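Local structure of activating signal cointegrator 1 complex subunit 2 (Homo sapiens, 6YXQ) at residues 124-135 with 172-183. The protein binds polyubiquitinated proteins and, as a subunit of the ASCC complex, recruits ASCC3 and ALKBH3 to DNA damage and takes part in rescuing stalled ribosomes. Residues are numbered along the deposited sequence; the frame is centred on the assembly and turned at random.
Sequences HRSVFLTFLRMS and FGKGNSPLLQKM
Phe-128 reaches from helix 114-135 between Phe-172, Asn-176 and the first two turns of helix 177-190, and its side chain, followed outward, illustrates how one ring can knit separate parts of a fold together. Its CB lies over a face of the Phe-172 ring in a CH-pi contact, 3.9 Å from the centroid. CG, anti to the backbone N (chi1 178°), lies 4.0 Å from Phe-172 CD1, and this torsion carries the ring past Phe-172 toward Met-183. CD1 then meets Phe-172 CG at 3.6 Å, the two ring planes meeting obliquely, at 41°. Farther out, CE1 touches the methyl CE of Met-183, a selenomethionine, at 3.7 Å, with Leu-180 CD1 beside it at the ring edge; the selenium sits obliquely to the ring in a Met-aromatic contact. At the tip, CZ rests against CB of Asn-176, while at the ring edge CE2 meets CD2 of Leu-179, which also packs 3.6 Å from Leu-132 CD1.

His-124, one turn earlier, completes the aromatic cluster: Phe-172 CE1 stands over a face of its imidazole, 3.3 Å from NE2. Replacing His-124 with an alanine would probably leave the CD1-CE1 side of the Phe-172 ring without its imidazole neighbour, and that ring free to shift. Phe-173 of the ASCC3 chain meets the rings of both His-124 and Phe-128, and Ser-174 N of that chain hydrogen-bonds to Asn-176 OD1. At the far end Ser-135 packs on Met-183.

No hydrogen bond joins the two segments, whose cohesion rests on aromatic and aliphatic fit; farther along helix 177-190, Asn-186 ND2 donates to Ser-135 O. In this helical N-terminal part of ASCC2, which binds ASCC3, the same aromatic cluster also receives a phenylalanine of the partner.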
ATOM      1  N   HIS B 124       1.903  -0.019   6.997  1.00 69.93           N
ATOM      2  CA  HIS B 124       1.988  -1.039   5.958  1.00 54.34           C
ATOM      3  C   HIS B 124       1.187  -2.282   6.342  1.00 63.68           C
ATOM      4  O   HIS B 124       0.302  -2.733   5.593  1.00 81.01           O
ATOM      5  CB  HIS B 124       3.464  -1.371   5.725  1.00 59.73           C
ATOM      6  CG  HIS B 124       3.732  -2.226   4.524  1.00 81.17           C
ATOM      7  ND1 HIS B 124       3.951  -3.585   4.616  1.00 83.47           N
ATOM      8  CD2 HIS B 124       3.862  -1.914   3.213  1.00 74.64           C
ATOM      9  CE1 HIS B 124       4.184  -4.074   3.413  1.00 75.67           C
ATOM     10  NE2 HIS B 124       4.139  -3.082   2.544  1.00 76.66           N
ATOM     11  N   ARG B 125       1.466  -2.830   7.525  1.00 72.18           N
ATOM     12  CA  ARG B 125       0.773  -4.040   7.958  1.00 76.33           C
ATOM     13  C   ARG B 125      -0.727  -3.801   8.079  1.00 70.35           C
ATOM     14  O   ARG B 125      -1.543  -4.620   7.632  1.00 74.45           O
ATOM     15  CB  ARG B 125       1.345  -4.527   9.290  1.00 88.18           C
ATOM     16  CG  ARG B 125       0.749  -5.837   9.764  1.00 91.02           C
ATOM     17  CD  ARG B 125       1.553  -6.463  10.895  1.00105.47           C
ATOM     18  NE  ARG B 125       1.105  -7.829  11.151  1.00112.89           N
ATOM     19  CZ  ARG B 125       0.383  -8.199  12.203  1.00109.75           C
ATOM     20  NH1 ARG B 125       0.036  -7.305  13.119  1.00103.45           N
ATOM     21  NH2 ARG B 125       0.013  -9.465  12.341  1.00106.66           N
ATOM     22  N   SER B 126      -1.112  -2.675   8.677  1.00 73.71           N
ATOM     23  CA  SER B 126      -2.529  -2.448   8.924  1.00 91.55           C
ATOM     24  C   SER B 126      -3.299  -2.288   7.621  1.00 92.37           C
ATOM     25  O   SER B 126      -4.413  -2.812   7.484  1.00108.20           O
ATOM     26  CB  SER B 126      -2.714  -1.223   9.813  1.00 96.14           C
ATOM     27  OG  SER B 126      -4.026  -0.728   9.672  1.00102.77           O
ATOM     28  N   VAL B 127      -2.720  -1.576   6.652  1.00 76.96           N
ATOM     29  CA  VAL B 127      -3.386  -1.388   5.366  1.00 71.62           C
ATOM     30  C   VAL B 127      -3.545  -2.719   4.646  1.00 69.44           C
ATOM     31  O   VAL B 127      -4.612  -3.018   4.085  1.00 73.06           O
ATOM     32  CB  VAL B 127      -2.610  -0.378   4.509  1.00 70.80           C
ATOM     33  CG1 VAL B 127      -3.086  -0.447   3.071  1.00 67.16           C
ATOM     34  CG2 VAL B 127      -2.760   1.025   5.078  1.00 61.19           C
ATOM     35  N   PHE B 128      -2.491  -3.542   4.640  1.00 58.23           N
ATOM     36  CA  PHE B 128      -2.630  -4.850   4.009  1.00 64.63           C
ATOM     37  C   PHE B 128      -3.738  -5.666   4.662  1.00 80.45           C
ATOM     38  O   PHE B 128      -4.519  -6.330   3.968  1.00 90.61           O
ATOM     39  CB  PHE B 128      -1.317  -5.620   4.056  1.00 70.51           C
ATOM     40  CG  PHE B 128      -1.416  -6.989   3.466  1.00 77.40           C
ATOM     41  CD1 PHE B 128      -1.495  -7.156   2.096  1.00 77.71           C
ATOM     42  CD2 PHE B 128      -1.458  -8.111   4.278  1.00 88.15           C
ATOM     43  CE1 PHE B 128      -1.598  -8.425   1.543  1.00 80.88           C
ATOM     44  CE2 PHE B 128      -1.561  -9.382   3.730  1.00 85.02           C
ATOM     45  CZ  PHE B 128      -1.632  -9.538   2.362  1.00 68.91           C
ATOM     46  N   LEU B 129      -3.833  -5.626   5.996  1.00 87.59           N
ATOM     47  CA  LEU B 129      -4.851  -6.438   6.664  1.00 87.70           C
ATOM     48  C   LEU B 129      -6.257  -5.920   6.380  1.00 86.86           C
ATOM     49  O   LEU B 129      -7.194  -6.712   6.213  1.00 87.37           O
ATOM     50  CB  LEU B 129      -4.589  -6.496   8.169  1.00 73.57           C
ATOM     51  CG  LEU B 129      -3.245  -7.109   8.558  1.00 73.04           C
ATOM     52  CD1 LEU B 129      -2.731  -6.472   9.823  1.00 89.05           C
ATOM     53  CD2 LEU B 129      -3.349  -8.616   8.712  1.00 70.92           C
ATOM     54  N   THR B 130      -6.424  -4.597   6.322  1.00 75.47           N
ATOM     55  CA  THR B 130      -7.713  -4.025   5.940  1.00 76.22           C
ATOM     56  C   THR B 130      -8.133  -4.492   4.549  1.00 80.59           C
ATOM     57  O   THR B 130      -9.285  -4.901   4.326  1.00 89.66           O
ATOM     58  CB  THR B 130      -7.631  -2.503   5.990  1.00 71.10           C
ATOM     59  OG1 THR B 130      -7.144  -2.099   7.274  1.00 80.55           O
ATOM     60  CG2 THR B 130      -8.993  -1.887   5.741  1.00 53.60           C
ATOM     61  N   PHE B 131      -7.206  -4.435   3.593  1.00 73.34           N
ATOM     62  CA  PHE B 131      -7.575  -4.857   2.248  1.00 70.62           C
ATOM     63  C   PHE B 131      -7.850  -6.353   2.188  1.00 71.82           C
ATOM     64  O   PHE B 131      -8.718  -6.785   1.422  1.00 81.81           O
ATOM     65  CB  PHE B 131      -6.504  -4.426   1.248  1.00 62.55           C
ATOM     66  CG  PHE B 131      -6.702  -3.028   0.764  1.00 58.80           C
ATOM     67  CD1 PHE B 131      -7.677  -2.746  -0.182  1.00 64.58           C
ATOM     68  CD2 PHE B 131      -5.974  -1.978   1.305  1.00 58.03           C
ATOM     69  CE1 PHE B 131      -7.895  -1.446  -0.612  1.00 77.09           C
ATOM     70  CE2 PHE B 131      -6.190  -0.670   0.881  1.00 64.12           C
ATOM     71  CZ  PHE B 131      -7.150  -0.404  -0.080  1.00 68.63           C
ATOM     72  N   LEU B 132      -7.162  -7.151   3.008  1.00 68.99           N
ATOM     73  CA  LEU B 132      -7.510  -8.566   3.122  1.00 71.63           C
ATOM     74  C   LEU B 132      -8.943  -8.742   3.607  1.00 82.66           C
ATOM     75  O   LEU B 132      -9.708  -9.554   3.063  1.00 87.55           O
ATOM     76  CB  LEU B 132      -6.548  -9.266   4.077  1.00 59.24           C
ATOM     77  CG  LEU B 132      -6.241 -10.738   3.802  1.00 60.24           C
ATOM     78  CD1 LEU B 132      -5.150 -11.168   4.740  1.00 75.51           C
ATOM     79  CD2 LEU B 132      -7.453 -11.639   3.959  1.00 73.33           C
ATOM     80  N   ARG B 133      -9.311  -8.012   4.662  1.00 73.92           N
ATOM     81  CA  ARG B 133     -10.663  -8.135   5.192  1.00 78.63           C
ATOM     82  C   ARG B 133     -11.698  -7.825   4.125  1.00 82.74           C
ATOM     83  O   ARG B 133     -12.702  -8.535   4.000  1.00 84.66           O
ATOM     84  CB  ARG B 133     -10.858  -7.220   6.399  1.00 80.57           C
ATOM     85  CG  ARG B 133     -11.944  -7.717   7.325  1.00 90.05           C
ATOM     86  CD  ARG B 133     -11.947  -7.000   8.654  1.00 88.06           C
ATOM     87  NE  ARG B 133     -12.920  -7.604   9.554  1.00 84.75           N
ATOM     88  CZ  ARG B 133     -13.302  -7.072  10.708  1.00 86.67           C
ATOM     89  NH1 ARG B 133     -12.789  -5.916  11.107  1.00 91.19           N
ATOM     90  NH2 ARG B 133     -14.195  -7.698  11.461  1.00 83.90           N
HETATM   91  N   MSE B 134     -11.461  -6.783   3.337  1.00 78.26           N
HETATM   92  CA  MSE B 134     -12.444  -6.405   2.322  1.00 75.55           C
HETATM   93  C   MSE B 134     -12.435  -7.322   1.101  1.00 83.78           C
HETATM   94  O   MSE B 134     -13.446  -7.461   0.415  1.00 83.01           O
HETATM   95  CB  MSE B 134     -12.225  -4.969   1.881  1.00 68.37           C
HETATM   96  CG  MSE B 134     -12.374  -3.965   2.990  1.00 94.07           C
HETATM   97 SE   MSE B 134     -12.312  -2.153   2.282  1.00120.38          SE
HETATM   98  CE  MSE B 134     -10.411  -1.920   2.099  1.00 91.07           C
ATOM     99  N   SER B 135     -11.291  -7.946   0.825  1.00 82.36           N
ATOM    100  CA  SER B 135     -11.235  -8.916  -0.262  1.00 73.98           C
ATOM    101  C   SER B 135     -11.932 -10.214   0.113  1.00 76.57           C
ATOM    102  O   SER B 135     -12.436 -10.919  -0.767  1.00 74.91           O
ATOM    103  CB  SER B 135      -9.784  -9.186  -0.644  1.00 68.71           C
ATOM    104  OG  SER B 135      -9.090  -9.743   0.455  1.00 79.55           O
ATOM    105  N   PHE B 172       2.717  -5.041  -1.842  1.00 56.99           N
ATOM    106  CA  PHE B 172       2.708  -6.197  -0.947  1.00 65.11           C
ATOM    107  C   PHE B 172       3.004  -7.514  -1.659  1.00 74.88           C
ATOM    108  O   PHE B 172       2.769  -8.580  -1.082  1.00 97.41           O
ATOM    109  CB  PHE B 172       1.365  -6.319  -0.214  1.00 59.93           C
ATOM    110  CG  PHE B 172       0.891  -5.048   0.438  1.00 65.73           C
ATOM    111  CD1 PHE B 172       1.304  -4.711   1.716  1.00 72.15           C
ATOM    112  CD2 PHE B 172       0.009  -4.204  -0.216  1.00 80.28           C
ATOM    113  CE1 PHE B 172       0.863  -3.544   2.320  1.00 79.76           C
ATOM    114  CE2 PHE B 172      -0.437  -3.039   0.382  1.00 79.19           C
ATOM    115  CZ  PHE B 172      -0.010  -2.710   1.651  1.00 82.19           C
ATOM    116  N   GLY B 173       3.521  -7.484  -2.884  1.00 69.28           N
ATOM    117  CA  GLY B 173       3.577  -8.716  -3.639  1.00 64.21           C
ATOM    118  C   GLY B 173       4.839  -9.524  -3.460  1.00 75.89           C
ATOM    119  O   GLY B 173       4.823 -10.742  -3.661  1.00 99.27           O
ATOM    120  N   LYS B 174       5.943  -8.869  -3.100  1.00 65.93           N
ATOM    121  CA  LYS B 174       7.192  -9.601  -2.923  1.00 61.53           C
ATOM    122  C   LYS B 174       7.091 -10.573  -1.756  1.00 72.57           C
ATOM    123  O   LYS B 174       7.410 -11.761  -1.893  1.00 80.31           O
ATOM    124  CB  LYS B 174       8.355  -8.634  -2.720  1.00 57.35           C
ATOM    125  CG  LYS B 174       9.696  -9.234  -3.122  1.00 75.35           C
ATOM    126  CD  LYS B 174      10.848  -8.667  -2.309  1.00 80.87           C
ATOM    127  CE  LYS B 174      12.190  -9.104  -2.881  1.00 88.34           C
ATOM    128  NZ  LYS B 174      12.444  -8.494  -4.221  1.00 96.26           N
ATOM    129  N   GLY B 175       6.629 -10.095  -0.607  1.00 68.40           N
ATOM    130  CA  GLY B 175       6.560 -10.937   0.565  1.00 84.63           C
ATOM    131  C   GLY B 175       5.295 -11.764   0.669  1.00 88.66           C
ATOM    132  O   GLY B 175       5.358 -12.991   0.804  1.00 93.92           O
ATOM    133  N   ASN B 176       4.142 -11.108   0.598  1.00 86.42           N
ATOM    134  CA  ASN B 176       2.849 -11.751   0.835  1.00 90.75           C
ATOM    135  C   ASN B 176       2.155 -12.156  -0.459  1.00 82.13           C
ATOM    136  O   ASN B 176       0.967 -11.884  -0.637  1.00 69.02           O
ATOM    137  CB  ASN B 176       1.950 -10.828   1.642  1.00 96.45           C
ATOM    138  CG  ASN B 176       2.689 -10.092   2.716  1.00 97.71           C
ATOM    139  OD1 ASN B 176       2.833 -10.586   3.832  1.00108.82           O
ATOM    140  ND2 ASN B 176       3.171  -8.899   2.390  1.00 92.27           N
ATOM    141  N   SER B 177       2.867 -12.828  -1.374  1.00 79.98           N
ATOM    142  CA  SER B 177       2.289 -13.139  -2.677  1.00 82.20           C
ATOM    143  C   SER B 177       1.114 -14.112  -2.560  1.00 85.98           C
ATOM    144  O   SER B 177       0.000 -13.758  -2.971  1.00 85.07           O
ATOM    145  CB  SER B 177       3.358 -13.675  -3.627  1.00 89.30           C
ATOM    146  OG  SER B 177       2.772 -14.340  -4.731  1.00 95.97           O
ATOM    147  N   PRO B 178       1.288 -15.319  -1.997  1.00 91.78           N
ATOM    148  CA  PRO B 178       0.187 -16.315  -2.026  1.00 97.23           C
ATOM    149  C   PRO B 178      -1.119 -15.805  -1.456  1.00 88.50           C
ATOM    150  O   PRO B 178      -2.183 -16.218  -1.925  1.00 92.55           O
ATOM    151  CB  PRO B 178       0.763 -17.460  -1.184  1.00 99.06           C
ATOM    152  CG  PRO B 178       2.230 -17.245  -1.187  1.00 99.61           C
ATOM    153  CD  PRO B 178       2.441 -15.800  -1.210  1.00 92.00           C
ATOM    154  N   LEU B 179      -1.066 -14.937  -0.443  1.00 81.72           N
ATOM    155  CA  LEU B 179      -2.287 -14.366   0.114  1.00 73.31           C
ATOM    156  C   LEU B 179      -2.895 -13.342  -0.837  1.00 77.70           C
ATOM    157  O   LEU B 179      -4.111 -13.347  -1.080  1.00 81.06           O
ATOM    158  CB  LEU B 179      -1.976 -13.728   1.466  1.00 79.50           C
ATOM    159  CG  LEU B 179      -3.090 -13.500   2.496  1.00 84.63           C
ATOM    160  CD1 LEU B 179      -4.151 -14.589   2.427  1.00 90.70           C
ATOM    161  CD2 LEU B 179      -2.490 -13.431   3.892  1.00 80.03           C
ATOM    162  N   LEU B 180      -2.059 -12.462  -1.394  1.00 76.37           N
ATOM    163  CA  LEU B 180      -2.579 -11.432  -2.282  1.00 66.47           C
ATOM    164  C   LEU B 180      -3.092 -12.029  -3.582  1.00 68.56           C
ATOM    165  O   LEU B 180      -4.054 -11.511  -4.161  1.00 74.99           O
ATOM    166  CB  LEU B 180      -1.510 -10.370  -2.530  1.00 50.07           C
ATOM    167  CG  LEU B 180      -1.878  -9.218  -3.461  1.00 66.36           C
ATOM    168  CD1 LEU B 180      -2.696  -8.138  -2.771  1.00 78.37           C
ATOM    169  CD2 LEU B 180      -0.601  -8.635  -3.995  1.00 77.94           C
ATOM    170  N   GLN B 181      -2.477 -13.118  -4.050  1.00 55.22           N
ATOM    171  CA  GLN B 181      -3.070 -13.881  -5.141  1.00 65.07           C
ATOM    172  C   GLN B 181      -4.518 -14.222  -4.823  1.00 66.81           C
ATOM    173  O   GLN B 181      -5.424 -13.947  -5.619  1.00 75.13           O
ATOM    174  CB  GLN B 181      -2.267 -15.158  -5.401  1.00 65.59           C
ATOM    175  CG  GLN B 181      -0.816 -14.914  -5.764  1.00 82.27           C
ATOM    176  CD  GLN B 181      -0.182 -16.100  -6.459  1.00 99.90           C
ATOM    177  OE1 GLN B 181      -0.693 -16.591  -7.469  1.00112.27           O
ATOM    178  NE2 GLN B 181       0.941 -16.567  -5.923  1.00 93.17           N
ATOM    179  N   LYS B 182      -4.747 -14.820  -3.647  1.00 65.23           N
ATOM    180  CA  LYS B 182      -6.096 -15.199  -3.243  1.00 72.27           C
ATOM    181  C   LYS B 182      -7.019 -13.994  -3.252  1.00 68.15           C
ATOM    182  O   LYS B 182      -8.116 -14.046  -3.820  1.00 66.68           O
ATOM    183  CB  LYS B 182      -6.069 -15.849  -1.857  1.00 84.45           C
ATOM    184  CG  LYS B 182      -7.419 -16.380  -1.386  1.00107.80           C
ATOM    185  CD  LYS B 182      -7.577 -16.272   0.131  1.00112.69           C
ATOM    186  CE  LYS B 182      -8.913 -15.642   0.525  1.00103.81           C
ATOM    187  NZ  LYS B 182      -8.942 -15.237   1.963  1.00 95.09           N
HETATM  188  N   MSE B 183      -6.582 -12.892  -2.654  1.00 67.27           N
HETATM  189  CA  MSE B 183      -7.398 -11.681  -2.633  1.00 82.04           C
HETATM  190  C   MSE B 183      -7.814 -11.187  -4.013  1.00 78.07           C
HETATM  191  O   MSE B 183      -9.007 -10.987  -4.282  1.00 66.05           O
HETATM  192  CB  MSE B 183      -6.668 -10.548  -1.916  1.00 95.22           C
HETATM  193  CG  MSE B 183      -6.454 -10.785  -0.447  1.00117.88           C
HETATM  194 SE   MSE B 183      -4.743 -10.128   0.154  1.00131.03          SE
HETATM  195  CE  MSE B 183      -5.001  -8.229  -0.020  1.00112.22           C
TER